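Exocyst complex component EXO70 (Saccharomyces cerevisiae, PDB 2B1E) acts in the secretory pathway as a subunit of the exocyst, which tethers secretory vesicles to sites of exocytosis, and plays a role in assembling that complex. Local coordinates at residues N20-Y25 with D49-D54; S196-L201 with H211-I216; S301-N306 with I389-N394; K322-K327 with E429-N434; E484-K489 with D539-P544. All coordinates share one frame; numbering follows the deposited sequence.

How the contacts relate
The five contacts are spread along an elongated, all-helical rod: the centres of contacts 1 and 5 lie about 139 Å apart, and no two contacts touch. Contact 2 is wholly buried and purely aliphatic, while contact 3 is a surface contact where a loop meets a helix end; contacts 1, 4 and 5 are partly buried. Contacts 1 and 2 join helix to helix. Contacts 3 and 4 interleave along the chain, and both involve connections at the two ends of helix 311-323, since 301-306 precedes it and 322-327 lies at its C-terminal side. Contact 5 alone brings an aromatic ring against a lysine chain. No hydrogen bond crosses any of the five.

Contact 1 (N20-Y25 with D49-D54); sequences NEASKY and DDMLED
Met-51 is the one residue of 49-54 that reaches segment 20-25, and three side chains there receive it. Its methyl CE lies 3.9 Å from Glu-21 CB, and the same CE stands 4.3 Å from Tyr-25 CE2, at the edge of the ring and near its plane. Further back along the chain, Met-51 SD sits 4.5 Å from Ala-22 CB. The thioether is carried across by an extended start, CG anti to the backbone N (chi1 -177°), and a bend at chi3 then turns the methyl toward Glu-21 CB and the Tyr-25 edge. The segment axes are 11.7 Å apart, at 160°, a separation the long Met-51 chain spans.

In the next shell, the carboxylate of Glu-21 is directed to its own helix, in a salt bridge from Lys-24 NZ to Glu-21 OE2 at 3.1 Å, the ammonium approaching from above the carboxylate plane. Tyr-25 also leans on Val-44 and Leu-48 of helix 38-56, and Met-51 touches Leu-75 of helix 66-94, within the helical packing near the N-terminal end of the rod. With no hydrogen bond across it, the pairing is consistent with van der Waals contact and burial of apolar surface.

Contact 2 (S196-L201 with H211-I216); sequences SLVDDL and HVLSQI
Val-198 meets both Val-212 and Leu-213 through a single methyl, and it does almost all the work for its segment. Just before it, Leu-197 packs on Leu-120 of helix 117-132 and on Arg-147, placing the contact beside those helices. At Val-198, CG2 lies 4.0 Å from Val-212 CG1, the two side chains crossing obliquely. The same CG2 is 4.2 Å from Leu-213 CB. Val-198 CG1 is anti to the backbone N (chi1 169°), which leaves CG2 beside that N and facing the partner helix. Next in sequence, Asp-199 forms a salt bridge with Lys-209, tying the end of helix 180-201 to the start of helix 209-233.

The geometry is that of a helical hairpin with a short connection, where the closest CA pair, Val-198 and Leu-213, is 6.7 Å apart. All three touching residues are buried and aliphatic, so this patch is probably held by shape and exclusion of water, with the salt bridge adding a polar tie beside it.

Contact 3 (S301-N306 with I389-N394); sequences STIPSN and IALMPN
One half of the contact is apolar, Ile-303 against Leu-391. Ile-303 CD1 reaches Leu-391 CD2 at 3.9 Å and lies equally far from Leu-391 CG, so one terminal methyl rests against the branch point and one arm of the leucine. The isoleucine chain runs roughly perpendicular to the leucine. In Ile-303, CG1 takes the crowded position between the backbone N and the carbonyl carbon (chi1 47°), and a nearly straight chi2 then carries CD1 outward to the leucine. Behind the pair, both side chains also touch Arg-412, and Ile-303 packs on Phe-416, so helix 410-429 backs the contact.

The arrangement joins a connection to a helix terminus: 301-306 is an irregular link between helices 268-299 and 311-323, and 389-391 is the last turn of helix 364-391. Met-392 is the first residue to leave helical backbone angles.

The remaining contact is between side chain and backbone. Ala-390 CB stands 3.5 Å from the carbonyl oxygen Ser-301 O, a van der Waals approach of a methyl group. Ala-390 CB is also 4.5 Å from Thr-302 CA, where the two backbones come nearest, their CA atoms 5.6 Å apart. Thr-302 points its own CB away from the helix, leaving backbone atoms to face the alanine.

Contact 4 (K322-K327 with E429-N434); sequences KFSEYK and EKSELN
Ser-324, which has the most surface buried here, packs against Glu-432 and Leu-433 together. Its CB lies 3.6 Å from Leu-433 CD2, and Leu-433 CG follows at 3.8 Å from the same CB, so the end of the leucine lies against the serine methylene. Ser-324 OG sits between the backbone N and the carbonyl carbon (chi1 72°). Both CB and OG thus lie against 431-433, while the hydroxyl's hydrogen bond goes to Arg-321 O, three residues earlier in the chain.

Glu-432 contributes its aliphatic part: CB is 3.5 Å from Ser-324 O and 3.8 Å from Ser-324 CB. A bend at chi2 turns the rest of the chain, and Glu-432 OE2 stays 6.1 Å from Lys-327 NZ, too far apart to pair, though a weak long-range attraction is possible. Ser-431 OG accepts a weak capping bond from Leu-433 N at the start of this turn, 3.3 Å long with an angle of 147° at the hydrogen; that hydroxyl is also bonded to Ile-427 O.

Around this, Leu-433 rests on Leu-320 of helix 311-323, and Ser-324 and Lys-327 touch Met-436, so the turn between helices 311-323 and 327-333 abuts the link from helix 410-429 into 433-436.

Contact 5 (E484-K489 with D539-P544); sequences EQIKEK and DSFKNP
The loop that follows helix 512-537 folds back on the first turns of helix 483-504, and Phe-541 and Ser-540 make the contact with Ile-486 and Lys-487. Phe-541 CZ is closest to Lys-487 CG, at 3.3 Å, and Phe-541 CE1 is 3.5 Å from that methylene, which approaches the ring obliquely. Ile-486 CG2 lies 3.9 Å from CZ of Phe-541, the isoleucine and the ring alongside with opposed directions. Ser-540 CB sits 4.1 Å above one face of the Phe-541 ring, over its centre, and the ring also stacks with His-547 further along the loop. Ile-486 CD1 makes a close van der Waals contact with Ser-540 OG (3.3 Å); the hydroxyl's hydrogen bond is to Tyr-537 O.

Bends at chi3 and chi4 turn the lysine back along its own helix, where Lys-487 NZ forms a salt bridge of 2.7 Å with Glu-484 OE2, from well above the carboxylate plane (66°). An alanine at Lys-487 is likely to open a gap beside the ring and to leave Glu-484 without this ionic partner.

Contact 1 (N20-Y25 with D49-D54)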
# COMPACT_ATOMS: atom_id res chain seq x y z
N ASN A 20 -18.40 46.61 -56.22
CA ASN A 20 -19.40 45.69 -56.76
C ASN A 20 -19.02 44.25 -56.42
O ASN A 20 -19.85 43.47 -55.96
CB ASN A 20 -19.54 45.86 -58.27
CG ASN A 20 -20.64 44.99 -58.85
OD1 ASN A 20 -21.80 45.09 -58.46
ND2 ASN A 20 -20.28 44.12 -59.78
N GLU A 21 -17.75 43.89 -56.64
CA GLU A 21 -17.28 42.55 -56.33
C GLU A 21 -17.47 42.23 -54.86
O GLU A 21 -17.94 41.14 -54.51
CB GLU A 21 -15.79 42.40 -56.67
CG GLU A 21 -15.48 42.54 -58.14
CD GLU A 21 -16.03 41.39 -58.94
OE1 GLU A 21 -15.68 40.24 -58.62
OE2 GLU A 21 -16.82 41.64 -59.88
N ALA A 22 -17.10 43.16 -53.99
CA ALA A 22 -17.27 42.95 -52.56
C ALA A 22 -18.74 42.73 -52.21
O ALA A 22 -19.05 41.89 -51.35
CB ALA A 22 -16.73 44.13 -51.79
N SER A 23 -19.62 43.48 -52.86
CA SER A 23 -21.07 43.37 -52.62
C SER A 23 -21.56 41.98 -52.96
O SER A 23 -22.40 41.41 -52.25
CB SER A 23 -21.84 44.39 -53.46
OG SER A 23 -21.71 45.70 -52.94
N LYS A 24 -21.03 41.42 -54.04
CA LYS A 24 -21.42 40.09 -54.45
C LYS A 24 -20.93 39.06 -53.43
O LYS A 24 -21.63 38.10 -53.12
CB LYS A 24 -20.88 39.78 -55.85
CG LYS A 24 -21.49 40.69 -56.93
CD LYS A 24 -21.18 40.21 -58.34
CE LYS A 24 -19.71 40.41 -58.70
NZ LYS A 24 -19.38 39.90 -60.06
N TYR A 25 -19.74 39.28 -52.88
CA TYR A 25 -19.20 38.35 -51.91
C TYR A 25 -20.01 38.40 -50.62
O TYR A 25 -20.19 37.38 -49.94
CB TYR A 25 -17.73 38.64 -51.60
CG TYR A 25 -16.80 38.36 -52.76
CD1 TYR A 25 -16.89 37.18 -53.48
CD2 TYR A 25 -15.83 39.29 -53.13
CE1 TYR A 25 -16.05 36.92 -54.56
CE2 TYR A 25 -14.97 39.04 -54.21
CZ TYR A 25 -15.09 37.86 -54.92
OH TYR A 25 -14.25 37.62 -55.98
N ASP A 49 -10.04 39.68 -47.76
CA ASP A 49 -8.81 39.99 -47.05
C ASP A 49 -7.73 40.40 -48.04
O ASP A 49 -7.07 41.42 -47.87
CB ASP A 49 -8.37 38.75 -46.26
CG ASP A 49 -7.88 39.10 -44.88
OD1 ASP A 49 -7.71 40.30 -44.60
OD2 ASP A 49 -7.66 38.17 -44.07
N ASP A 50 -7.56 39.59 -49.09
CA ASP A 50 -6.56 39.88 -50.11
C ASP A 50 -6.92 41.16 -50.87
O ASP A 50 -6.04 41.96 -51.18
CB ASP A 50 -6.41 38.68 -51.05
CG ASP A 50 -5.84 37.45 -50.34
OD1 ASP A 50 -5.84 36.36 -50.95
OD2 ASP A 50 -5.39 37.58 -49.18
N MET A 51 -8.20 41.38 -51.13
CA MET A 51 -8.62 42.60 -51.84
C MET A 51 -8.24 43.80 -50.98
O MET A 51 -7.65 44.76 -51.48
CB MET A 51 -10.14 42.60 -52.09
CG MET A 51 -10.64 43.82 -52.89
SD MET A 51 -12.46 43.89 -53.13
CE MET A 51 -12.62 42.60 -54.38
N LEU A 52 -8.56 43.74 -49.69
CA LEU A 52 -8.27 44.83 -48.78
C LEU A 52 -6.77 45.13 -48.77
O LEU A 52 -6.36 46.29 -48.82
CB LEU A 52 -8.75 44.48 -47.37
CG LEU A 52 -8.46 45.45 -46.22
CD1 LEU A 52 -9.14 46.77 -46.47
CD2 LEU A 52 -8.97 44.83 -44.92
N GLU A 53 -5.96 44.07 -48.72
CA GLU A 53 -4.51 44.21 -48.73
C GLU A 53 -4.00 44.81 -50.05
O GLU A 53 -3.15 45.70 -50.05
CB GLU A 53 -3.87 42.84 -48.50
CG GLU A 53 -2.37 42.85 -48.38
CD GLU A 53 -1.91 43.67 -47.21
OE1 GLU A 53 -2.52 43.55 -46.12
OE2 GLU A 53 -0.93 44.43 -47.36
N ASP A 54 -4.54 44.31 -51.16
CA ASP A 54 -4.13 44.79 -52.48
C ASP A 54 -4.37 46.29 -52.69
O ASP A 54 -3.54 46.97 -53.29
CB ASP A 54 -4.84 44.01 -53.60
CG ASP A 54 -4.38 42.56 -53.71
OD1 ASP A 54 -3.27 42.22 -53.26
OD2 ASP A 54 -5.14 41.75 -54.29

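Contact 2 (S196-L201 with H211-I216)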
# COMPACT_ATOMS: atom_id res chain seq x y z
N SER A 196 -6.06 12.19 -27.94
CA SER A 196 -6.48 11.77 -29.28
C SER A 196 -7.03 12.98 -30.03
O SER A 196 -6.77 13.15 -31.22
CB SER A 196 -7.56 10.68 -29.20
OG SER A 196 -7.09 9.53 -28.53
N LEU A 197 -7.78 13.83 -29.33
CA LEU A 197 -8.36 15.02 -29.94
C LEU A 197 -7.30 15.96 -30.49
O LEU A 197 -7.34 16.34 -31.66
CB LEU A 197 -9.22 15.79 -28.93
CG LEU A 197 -9.97 17.00 -29.52
CD1 LEU A 197 -10.94 16.52 -30.59
CD2 LEU A 197 -10.72 17.74 -28.43
N VAL A 198 -6.34 16.34 -29.64
CA VAL A 198 -5.29 17.24 -30.10
C VAL A 198 -4.53 16.60 -31.26
O VAL A 198 -4.21 17.27 -32.24
CB VAL A 198 -4.29 17.57 -28.96
CG1 VAL A 198 -3.06 18.27 -29.53
CG2 VAL A 198 -4.96 18.48 -27.93
N ASP A 199 -4.25 15.30 -31.17
CA ASP A 199 -3.55 14.62 -32.25
C ASP A 199 -4.41 14.64 -33.51
O ASP A 199 -3.89 14.73 -34.62
CB ASP A 199 -3.24 13.17 -31.87
CG ASP A 199 -2.06 13.05 -30.93
OD1 ASP A 199 -1.39 14.08 -30.68
OD2 ASP A 199 -1.80 11.94 -30.43
N ASP A 200 -5.73 14.54 -33.34
CA ASP A 200 -6.63 14.54 -34.49
C ASP A 200 -6.78 15.93 -35.10
O ASP A 200 -6.91 16.07 -36.32
CB ASP A 200 -8.04 14.04 -34.10
CG ASP A 200 -8.16 12.52 -34.10
OD1 ASP A 200 -7.27 11.82 -34.63
OD2 ASP A 200 -9.19 12.02 -33.59
N LEU A 201 -6.76 16.95 -34.26
CA LEU A 201 -6.96 18.33 -34.71
C LEU A 201 -5.81 19.05 -35.40
O LEU A 201 -6.05 19.93 -36.22
CB LEU A 201 -7.46 19.17 -33.54
CG LEU A 201 -8.85 18.86 -32.99
CD1 LEU A 201 -9.17 19.78 -31.82
CD2 LEU A 201 -9.90 19.03 -34.09
N HIS A 211 1.39 22.06 -25.59
CA HIS A 211 0.93 23.23 -24.86
C HIS A 211 -0.60 23.23 -24.75
O HIS A 211 -1.15 23.44 -23.67
CB HIS A 211 1.42 24.50 -25.55
CG HIS A 211 0.98 25.77 -24.88
ND1 HIS A 211 1.25 26.05 -23.56
CD2 HIS A 211 0.32 26.84 -25.37
CE1 HIS A 211 0.76 27.24 -23.25
NE2 HIS A 211 0.19 27.74 -24.33
N VAL A 212 -1.27 22.99 -25.87
CA VAL A 212 -2.72 22.95 -25.92
C VAL A 212 -3.24 21.90 -24.95
O VAL A 212 -4.09 22.19 -24.11
CB VAL A 212 -3.23 22.63 -27.35
CG1 VAL A 212 -4.73 22.43 -27.35
CG2 VAL A 212 -2.87 23.76 -28.31
N LEU A 213 -2.73 20.68 -25.07
CA LEU A 213 -3.14 19.59 -24.20
C LEU A 213 -2.89 19.94 -22.74
O LEU A 213 -3.71 19.62 -21.87
CB LEU A 213 -2.40 18.30 -24.58
CG LEU A 213 -2.79 17.05 -23.78
CD1 LEU A 213 -4.27 16.72 -24.02
CD2 LEU A 213 -1.91 15.88 -24.19
N SER A 214 -1.77 20.59 -22.45
CA SER A 214 -1.45 20.97 -21.08
C SER A 214 -2.51 21.92 -20.51
O SER A 214 -3.05 21.70 -19.43
CB SER A 214 -0.08 21.65 -21.02
OG SER A 214 0.18 22.17 -19.72
N GLN A 215 -2.82 22.97 -21.26
CA GLN A 215 -3.82 23.95 -20.84
C GLN A 215 -5.19 23.35 -20.57
O GLN A 215 -5.95 23.87 -19.74
CB GLN A 215 -3.93 25.05 -21.89
CG GLN A 215 -2.74 25.99 -21.89
CD GLN A 215 -2.86 27.06 -22.93
OE1 GLN A 215 -2.55 26.85 -24.11
NE2 GLN A 215 -3.34 28.23 -22.52
N ILE A 216 -5.53 22.27 -21.26
CA ILE A 216 -6.82 21.62 -21.08
C ILE A 216 -6.80 20.65 -19.90
O ILE A 216 -7.76 20.57 -19.14
CB ILE A 216 -7.23 20.85 -22.37
CG1 ILE A 216 -7.55 21.85 -23.49
CG2 ILE A 216 -8.44 19.96 -22.10
CD1 ILE A 216 -7.76 21.20 -24.84

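Contact 3 (S301-N306 with I389-N394)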
# COMPACT_ATOMS: atom_id res chain seq x y z
N SER A 301 -0.53 -4.17 32.62
CA SER A 301 0.65 -4.54 33.39
C SER A 301 0.69 -5.97 33.91
O SER A 301 1.77 -6.55 34.06
CB SER A 301 0.82 -3.58 34.58
OG SER A 301 -0.32 -3.62 35.42
N THR A 302 -0.47 -6.54 34.18
CA THR A 302 -0.55 -7.90 34.70
C THR A 302 -0.75 -8.89 33.57
O THR A 302 -1.00 -8.51 32.42
CB THR A 302 -1.73 -8.04 35.67
OG1 THR A 302 -2.94 -7.71 34.99
CG2 THR A 302 -1.56 -7.10 36.85
N ILE A 303 -0.61 -10.18 33.88
CA ILE A 303 -0.81 -11.21 32.88
C ILE A 303 -2.02 -12.01 33.32
O ILE A 303 -2.34 -12.03 34.50
CB ILE A 303 0.44 -12.13 32.74
CG1 ILE A 303 0.94 -12.56 34.12
CG2 ILE A 303 1.54 -11.39 31.98
CD1 ILE A 303 2.27 -13.30 34.08
N PRO A 304 -2.72 -12.65 32.38
CA PRO A 304 -3.91 -13.44 32.72
C PRO A 304 -3.55 -14.59 33.66
O PRO A 304 -2.50 -15.23 33.50
CB PRO A 304 -4.39 -13.96 31.36
CG PRO A 304 -3.85 -12.97 30.40
CD PRO A 304 -2.48 -12.70 30.93
N SER A 305 -4.42 -14.85 34.64
CA SER A 305 -4.18 -15.92 35.59
C SER A 305 -4.13 -17.28 34.90
O SER A 305 -3.45 -18.20 35.38
CB SER A 305 -5.25 -15.94 36.69
OG SER A 305 -6.52 -16.31 36.18
N ASN A 306 -4.83 -17.42 33.79
CA ASN A 306 -4.81 -18.68 33.07
C ASN A 306 -3.73 -18.68 32.00
O ASN A 306 -3.55 -19.65 31.27
CB ASN A 306 -6.19 -18.99 32.45
CG ASN A 306 -6.59 -18.01 31.35
OD1 ASN A 306 -5.92 -17.00 31.12
ND2 ASN A 306 -7.70 -18.31 30.68
N ILE A 389 8.32 -8.37 33.99
CA ILE A 389 8.13 -7.23 34.88
C ILE A 389 6.97 -7.51 35.84
O ILE A 389 6.97 -7.05 36.99
CB ILE A 389 7.80 -5.95 34.07
CG1 ILE A 389 9.02 -5.56 33.22
CG2 ILE A 389 7.39 -4.82 34.99
CD1 ILE A 389 8.78 -4.39 32.30
N ALA A 390 5.98 -8.25 35.37
CA ALA A 390 4.82 -8.59 36.18
C ALA A 390 5.16 -9.61 37.27
O ALA A 390 4.68 -9.49 38.39
CB ALA A 390 3.72 -9.15 35.28
N LEU A 391 5.99 -10.60 36.94
CA LEU A 391 6.36 -11.64 37.91
C LEU A 391 7.58 -11.30 38.75
O LEU A 391 7.74 -11.84 39.84
CB LEU A 391 6.60 -12.97 37.20
CG LEU A 391 5.42 -13.58 36.44
CD1 LEU A 391 5.90 -14.79 35.67
CD2 LEU A 391 4.31 -13.94 37.40
N MET A 392 8.45 -10.43 38.23
CA MET A 392 9.66 -10.01 38.94
C MET A 392 9.80 -8.49 38.76
O MET A 392 10.63 -8.02 37.99
CB MET A 392 10.89 -10.73 38.37
CG MET A 392 10.83 -12.25 38.49
SD MET A 392 12.20 -13.10 37.67
CE MET A 392 13.22 -13.50 39.06
N PRO A 393 8.97 -7.72 39.48
CA PRO A 393 8.95 -6.25 39.44
C PRO A 393 10.31 -5.58 39.62
O PRO A 393 10.59 -4.56 38.99
CB PRO A 393 7.99 -5.90 40.57
CG PRO A 393 7.08 -7.06 40.63
CD PRO A 393 8.01 -8.23 40.46
N ASN A 394 11.15 -6.15 40.47
CA ASN A 394 12.46 -5.57 40.78
C ASN A 394 13.63 -5.92 39.87
O ASN A 394 14.68 -5.26 39.93
CB ASN A 394 12.85 -5.93 42.21
CG ASN A 394 11.94 -5.28 43.22
OD1 ASN A 394 11.95 -4.06 43.38
ND2 ASN A 394 11.15 -6.09 43.91

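Contact 4 (K322-K327 with E429-N434)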
# COMPACT_ATOMS: atom_id res chain seq x y z
N LYS A 322 -5.59 -7.65 8.25
CA LYS A 322 -6.11 -6.63 7.35
C LYS A 322 -5.03 -6.23 6.35
O LYS A 322 -5.31 -5.96 5.18
CB LYS A 322 -6.58 -5.41 8.15
CG LYS A 322 -7.62 -5.73 9.22
CD LYS A 322 -8.11 -4.48 9.93
CE LYS A 322 -8.92 -4.83 11.17
NZ LYS A 322 -10.07 -5.73 10.86
N PHE A 323 -3.79 -6.20 6.83
CA PHE A 323 -2.64 -5.87 5.99
C PHE A 323 -2.56 -6.87 4.84
O PHE A 323 -2.32 -6.49 3.70
CB PHE A 323 -1.35 -5.95 6.81
CG PHE A 323 -0.86 -4.63 7.32
CD1 PHE A 323 -0.13 -3.78 6.50
CD2 PHE A 323 -1.11 -4.24 8.64
CE1 PHE A 323 0.35 -2.56 6.98
CE2 PHE A 323 -0.63 -3.02 9.13
CZ PHE A 323 0.11 -2.18 8.30
N SER A 324 -2.77 -8.14 5.16
CA SER A 324 -2.71 -9.21 4.17
C SER A 324 -3.84 -9.16 3.14
O SER A 324 -3.75 -9.82 2.10
CB SER A 324 -2.74 -10.58 4.87
OG SER A 324 -4.03 -10.86 5.39
N GLU A 325 -4.89 -8.40 3.41
CA GLU A 325 -6.00 -8.30 2.48
C GLU A 325 -5.64 -7.31 1.38
O GLU A 325 -6.34 -7.19 0.37
CB GLU A 325 -7.28 -7.86 3.20
CG GLU A 325 -7.72 -8.83 4.29
CD GLU A 325 -9.02 -8.41 4.97
OE1 GLU A 325 -9.15 -7.22 5.34
OE2 GLU A 325 -9.91 -9.28 5.13
N TYR A 326 -4.54 -6.59 1.59
CA TYR A 326 -4.04 -5.61 0.63
C TYR A 326 -2.65 -6.04 0.19
O TYR A 326 -1.68 -5.30 0.33
CB TYR A 326 -3.96 -4.22 1.28
CG TYR A 326 -5.30 -3.54 1.47
CD1 TYR A 326 -5.71 -2.52 0.61
CD2 TYR A 326 -6.15 -3.90 2.52
CE1 TYR A 326 -6.94 -1.88 0.80
CE2 TYR A 326 -7.37 -3.27 2.71
CZ TYR A 326 -7.76 -2.25 1.85
OH TYR A 326 -8.97 -1.62 2.04
N LYS A 327 -2.55 -7.26 -0.33
CA LYS A 327 -1.28 -7.80 -0.78
C LYS A 327 -0.56 -6.84 -1.73
O LYS A 327 0.59 -6.47 -1.50
CB LYS A 327 -1.49 -9.15 -1.48
CG LYS A 327 -0.22 -9.70 -2.12
CD LYS A 327 -0.48 -11.04 -2.80
CE LYS A 327 0.69 -11.41 -3.70
NZ LYS A 327 1.99 -11.36 -2.97
N GLU A 429 -2.35 -19.30 9.29
CA GLU A 429 -2.79 -20.46 8.52
C GLU A 429 -4.12 -20.27 7.78
O GLU A 429 -4.39 -20.97 6.81
CB GLU A 429 -2.90 -21.66 9.45
CG GLU A 429 -3.36 -22.95 8.81
CD GLU A 429 -3.55 -24.07 9.82
OE1 GLU A 429 -2.59 -24.36 10.58
OE2 GLU A 429 -4.65 -24.66 9.87
N LYS A 430 -4.93 -19.33 8.25
CA LYS A 430 -6.24 -19.10 7.64
C LYS A 430 -6.33 -17.83 6.81
O LYS A 430 -7.42 -17.44 6.41
CB LYS A 430 -7.30 -19.05 8.73
CG LYS A 430 -7.34 -20.31 9.57
CD LYS A 430 -7.86 -20.02 10.97
CE LYS A 430 -7.65 -21.23 11.86
NZ LYS A 430 -6.28 -21.78 11.68
N SER A 431 -5.20 -17.19 6.56
CA SER A 431 -5.21 -15.96 5.78
C SER A 431 -4.10 -15.91 4.74
O SER A 431 -3.31 -16.84 4.61
CB SER A 431 -5.08 -14.76 6.71
OG SER A 431 -3.84 -14.78 7.39
N GLU A 432 -4.05 -14.80 4.01
CA GLU A 432 -3.05 -14.59 2.99
C GLU A 432 -1.67 -14.57 3.64
O GLU A 432 -0.65 -14.74 2.98
CB GLU A 432 -3.29 -13.27 2.27
CG GLU A 432 -2.49 -13.10 0.99
CD GLU A 432 -3.01 -13.98 -0.14
OE1 GLU A 432 -4.13 -13.72 -0.63
OE2 GLU A 432 -2.30 -14.93 -0.53
N LEU A 433 -1.65 -14.35 4.95
CA LEU A 433 -0.40 -14.31 5.69
C LEU A 433 0.41 -15.58 5.47
O LEU A 433 1.63 -15.54 5.33
CB LEU A 433 -0.66 -14.10 7.19
CG LEU A 433 -1.21 -12.72 7.57
CD1 LEU A 433 -1.55 -12.69 9.06
CD2 LEU A 433 -0.17 -11.64 7.23
N ASN A 434 -0.29 -16.71 5.42
CA ASN A 434 0.37 -18.00 5.23
C ASN A 434 1.25 -18.03 3.99
O ASN A 434 2.38 -18.52 4.02
CB ASN A 434 -0.68 -19.12 5.16
CG ASN A 434 -0.08 -20.50 5.38
OD1 ASN A 434 0.84 -20.65 6.18
ND2 ASN A 434 -0.62 -21.50 4.69

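Contact 5 (E484-K489 with D539-P544)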
# COMPACT_ATOMS: atom_id res chain seq x y z
N GLU A 484 23.66 -43.96 53.14
CA GLU A 484 23.01 -42.71 53.51
C GLU A 484 23.16 -41.61 52.48
O GLU A 484 22.21 -40.89 52.22
CB GLU A 484 23.54 -42.22 54.86
CG GLU A 484 22.86 -42.88 56.04
CD GLU A 484 21.35 -42.75 55.97
OE1 GLU A 484 20.86 -41.60 55.88
OE2 GLU A 484 20.66 -43.79 55.99
N GLN A 485 24.36 -41.47 51.92
CA GLN A 485 24.60 -40.42 50.93
C GLN A 485 23.90 -40.75 49.61
O GLN A 485 23.50 -39.86 48.86
CB GLN A 485 26.11 -40.26 50.68
CG GLN A 485 26.49 -39.03 49.86
CD GLN A 485 26.07 -37.73 50.54
OE1 GLN A 485 24.89 -37.46 50.73
NE2 GLN A 485 27.06 -36.92 50.91
N ILE A 486 23.75 -42.04 49.34
CA ILE A 486 23.08 -42.47 48.12
C ILE A 486 21.57 -42.23 48.22
O ILE A 486 20.97 -41.70 47.29
CB ILE A 486 23.38 -43.96 47.83
CG1 ILE A 486 24.87 -44.11 47.54
CG2 ILE A 486 22.55 -44.45 46.64
CD1 ILE A 486 25.38 -45.52 47.57
N LYS A 487 20.95 -42.61 49.33
CA LYS A 487 19.51 -42.38 49.47
C LYS A 487 19.24 -40.89 49.35
O LYS A 487 18.26 -40.46 48.75
CB LYS A 487 18.99 -42.90 50.81
CG LYS A 487 18.94 -44.41 50.91
CD LYS A 487 18.16 -44.85 52.15
CE LYS A 487 18.81 -44.36 53.43
NZ LYS A 487 20.21 -44.85 53.57
N GLU A 488 20.13 -40.09 49.93
CA GLU A 488 19.98 -38.65 49.88
C GLU A 488 19.98 -38.17 48.43
O GLU A 488 19.25 -37.24 48.09
CB GLU A 488 21.10 -37.96 50.65
CG GLU A 488 21.00 -36.45 50.63
CD GLU A 488 19.78 -35.92 51.37
OE1 GLU A 488 19.39 -34.76 51.13
OE2 GLU A 488 19.22 -36.67 52.21
N LYS A 489 20.79 -38.79 47.57
CA LYS A 489 20.80 -38.36 46.18
C LYS A 489 19.45 -38.63 45.53
O LYS A 489 18.96 -37.82 44.74
CB LYS A 489 21.90 -39.06 45.37
CG LYS A 489 23.32 -38.64 45.74
CD LYS A 489 24.33 -39.29 44.81
CE LYS A 489 25.74 -39.24 45.40
NZ LYS A 489 26.18 -37.85 45.71
N ASP A 539 21.76 -51.31 43.28
CA ASP A 539 22.29 -52.41 44.07
C ASP A 539 23.06 -52.00 45.32
O ASP A 539 23.81 -52.81 45.87
CB ASP A 539 23.14 -53.33 43.19
CG ASP A 539 22.30 -54.09 42.19
OD1 ASP A 539 21.19 -54.51 42.58
OD2 ASP A 539 22.74 -54.28 41.04
N SER A 540 22.88 -50.76 45.77
CA SER A 540 23.54 -50.30 46.98
C SER A 540 22.71 -50.82 48.16
O SER A 540 23.18 -50.84 49.29
CB SER A 540 23.59 -48.77 47.04
OG SER A 540 24.31 -48.23 45.94
N PHE A 541 21.48 -51.26 47.87
CA PHE A 541 20.57 -51.75 48.91
C PHE A 541 20.18 -53.22 48.66
O PHE A 541 20.20 -53.68 47.52
CB PHE A 541 19.31 -50.88 48.92
CG PHE A 541 19.60 -49.41 48.91
CD1 PHE A 541 20.10 -48.78 50.04
CD2 PHE A 541 19.42 -48.67 47.75
CE1 PHE A 541 20.42 -47.43 50.01
CE2 PHE A 541 19.74 -47.32 47.70
CZ PHE A 541 20.24 -46.69 48.84
N LYS A 542 19.83 -53.95 49.72
CA LYS A 542 19.42 -55.35 49.55
C LYS A 542 18.08 -55.43 48.82
O LYS A 542 17.87 -56.30 47.97
CB LYS A 542 19.33 -56.06 50.89
CG LYS A 542 18.80 -57.49 50.78
CD LYS A 542 19.75 -58.50 51.40
CE LYS A 542 19.90 -58.29 52.90
NZ LYS A 542 20.89 -59.24 53.49
N ASN A 543 17.17 -54.53 49.17
CA ASN A 543 15.85 -54.47 48.55
C ASN A 543 15.63 -53.01 48.16
O ASN A 543 15.04 -52.24 48.92
CB ASN A 543 14.79 -54.92 49.55
CG ASN A 543 14.99 -56.34 50.02
OD1 ASN A 543 14.73 -57.29 49.28
ND2 ASN A 543 15.47 -56.50 51.24
N PRO A 544 16.10 -52.62 46.97
CA PRO A 544 15.98 -51.26 46.45
C PRO A 544 14.61 -50.63 46.66
O PRO A 544 14.50 -49.45 46.99
CB PRO A 544 16.33 -51.43 44.98
CG PRO A 544 17.30 -52.56 45.01
CD PRO A 544 16.63 -53.52 45.94